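Local structure of hypothetical protein RPA1889 (Rhodopseudomonas palustris, 2I9C) at residues F41-M44 and A45-D49. The protein is of unknown function but is a small all-helical member of the DUF2019 family in the TPR clan, possibly a protein-interaction scaffold. Residues are numbered along the deposited sequence; the frame is centred on the assembly and turned at random.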
ATOM      1  N   PHE A  41      -2.502 -10.136   0.247  1.00 31.61           N
ATOM      2  CA  PHE A  41      -3.273  -8.907   0.045  1.00 32.57           C
ATOM      3  C   PHE A  41      -4.300  -8.680   1.148  1.00 32.15           C
ATOM      4  O   PHE A  41      -4.388  -7.568   1.669  1.00 31.79           O
ATOM      5  CB  PHE A  41      -3.964  -8.868  -1.340  1.00 34.40           C
ATOM      6  CG  PHE A  41      -4.592  -7.529  -1.664  1.00 37.69           C
ATOM      7  CD1 PHE A  41      -3.820  -6.518  -2.251  1.00 43.16           C
ATOM      8  CD2 PHE A  41      -5.922  -7.261  -1.347  1.00 42.90           C
ATOM      9  CE1 PHE A  41      -4.384  -5.271  -2.546  1.00 43.68           C
ATOM     10  CE2 PHE A  41      -6.504  -6.016  -1.636  1.00 43.93           C
ATOM     11  CZ  PHE A  41      -5.720  -5.015  -2.246  1.00 41.04           C
ATOM     12  N   GLY A  42      -5.089  -9.719   1.481  1.00 30.40           N
ATOM     13  CA  GLY A  42      -6.051  -9.647   2.600  1.00 30.83           C
ATOM     14  C   GLY A  42      -5.388  -9.257   3.923  1.00 30.25           C
ATOM     15  O   GLY A  42      -5.904  -8.415   4.671  1.00 30.00           O
ATOM     16  N   VAL A  43      -4.257  -9.878   4.229  1.00 29.23           N
ATOM     17  CA  VAL A  43      -3.514  -9.520   5.448  1.00 29.54           C
ATOM     18  C   VAL A  43      -3.127  -8.043   5.448  1.00 30.73           C
ATOM     19  O   VAL A  43      -3.300  -7.330   6.465  1.00 30.42           O
ATOM     20  CB  VAL A  43      -2.254 -10.410   5.649  1.00 27.86           C
ATOM     21  CG1 VAL A  43      -1.487  -9.943   6.857  1.00 28.22           C
ATOM     22  CG2 VAL A  43      -2.676 -11.846   5.877  1.00 28.94           C
HETATM   23  N   MSE A  44      -2.583  -7.585   4.309  1.00 30.11           N
HETATM   24  CA  MSE A  44      -2.175  -6.208   4.161  1.00 32.88           C
HETATM   25  C   MSE A  44      -3.331  -5.250   4.443  1.00 30.04           C
HETATM   26  O   MSE A  44      -3.151  -4.246   5.137  1.00 28.99           O
HETATM   27  CB  MSE A  44      -1.654  -5.978   2.725  1.00 31.34           C
HETATM   28  CG  MSE A  44      -1.047  -4.570   2.508  1.00 37.73           C
HETATM   29 SE   MSE A  44      -1.361  -4.029   0.621  1.00 44.67          SE
HETATM   30  CE  MSE A  44      -3.229  -4.004   0.586  1.00 41.85           C
ATOM     31  N   ALA A  45      -4.490  -5.543   3.845  1.00 29.48           N
ATOM     32  CA  ALA A  45      -5.714  -4.755   4.028  1.00 30.52           C
ATOM     33  C   ALA A  45      -6.172  -4.702   5.466  1.00 30.43           C
ATOM     34  O   ALA A  45      -6.594  -3.638   5.949  1.00 30.49           O
ATOM     35  CB  ALA A  45      -6.889  -5.312   3.117  1.00 30.67           C
ATOM     36  N   GLU A  46      -6.117  -5.849   6.158  1.00 30.09           N
ATOM     37  CA  GLU A  46      -6.382  -5.873   7.592  1.00 30.53           C
ATOM     38  C   GLU A  46      -5.446  -4.984   8.385  1.00 29.79           C
ATOM     39  O   GLU A  46      -5.874  -4.279   9.305  1.00 27.85           O
ATOM     40  CB  GLU A  46      -6.298  -7.282   8.139  1.00 31.28           C
ATOM     41  CG  GLU A  46      -7.355  -8.138   7.519  1.00 40.03           C
ATOM     42  CD  GLU A  46      -7.421  -9.477   8.151  1.00 47.75           C
ATOM     43  OE1 GLU A  46      -7.615  -9.497   9.385  1.00 54.64           O
ATOM     44  OE2 GLU A  46      -7.279 -10.491   7.423  1.00 52.06           O
ATOM     45  N   ILE A  47      -4.169  -4.987   8.011  1.00 28.75           N
ATOM     46  CA  ILE A  47      -3.198  -4.092   8.664  1.00 28.68           C
ATOM     47  C   ILE A  47      -3.568  -2.617   8.471  1.00 30.10           C
ATOM     48  O   ILE A  47      -3.561  -1.857   9.439  1.00 31.04           O
ATOM     49  CB  ILE A  47      -1.735  -4.360   8.203  1.00 28.03           C
ATOM     50  CG1 ILE A  47      -1.276  -5.770   8.645  1.00 27.80           C
ATOM     51  CG2 ILE A  47      -0.776  -3.321   8.799  1.00 27.06           C
ATOM     52  CD1 ILE A  47      -0.090  -6.321   7.806  1.00 28.75           C
ATOM     53  N   ALA A  48      -3.899  -2.229   7.241  1.00 30.03           N
ATOM     54  CA  ALA A  48      -4.249  -0.846   6.932  1.00 31.58           C
ATOM     55  C   ALA A  48      -5.512  -0.428   7.652  1.00 30.69           C
ATOM     56  O   ALA A  48      -5.565   0.692   8.160  1.00 31.17           O
ATOM     57  CB  ALA A  48      -4.411  -0.644   5.450  1.00 31.69           C
ATOM     58  N   ASP A  49      -6.511  -1.324   7.725  1.00 31.88           N
ATOM     59  CA  ASP A  49      -7.764  -1.051   8.482  1.00 31.48           C
ATOM     60  C   ASP A  49      -7.534  -0.872   9.961  1.00 30.92           C
ATOM     61  O   ASP A  49      -8.143  -0.008  10.594  1.00 29.49           O
ATOM     62  CB  ASP A  49      -8.812  -2.150   8.272  1.00 32.74           C
ATOM     63  CG  ASP A  49      -9.529  -2.012   6.930  1.00 36.47           C
ATOM     64  OD1 ASP A  49      -9.225  -1.051   6.167  1.00 40.43           O
ATOM     65  OD2 ASP A  49     -10.354  -2.885   6.628  1.00 41.56           O
TER
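F41 O accepts A45 N at 3.0 Å, nearly straight at 164°, in the first of four consecutive i to i+4 backbone bonds that link the two segments as regular α-helix within helix 34-53. G42 O accepts E46 N at 3.0 Å, and E46 CG lies 3.2 Å from the same G42 oxygen. With its CG anti to the carbonyl carbon (chi1 -63°) and the chain extended beyond, E46 runs back beside the G42 carbonyl toward the preceding turn, where OE1 accepts L4 N and OE2 accepts K3 N. Were E46 shortened to an alanine, the amides of K3 and L4 would probably lose their acceptors and the N-terminal arm be held less firmly to the helix. V43 O takes I47 N at 2.9 Å, while V43 CG1, anti to the backbone N (chi1 176°), meets I47 CD1 of the next turn at 4.0 Å, the two side chains lying at a slant to each other. M44 O gives the last of the four bonds, to A48 N at 3.0 Å. The bent chain of M44, a selenomethionine, brings its methyl CE over one face of the F41 ring, 3.6 Å above the plane and displaced toward the rim. Among its neighbours, M44 and I47 pack on helix 11-30, F41 and M44 touch Q76 of helix 71-79, M44 and A48 reach L80 just beyond it, and the N-terminal residues K3, L4 and L6 lie along V43 and E46.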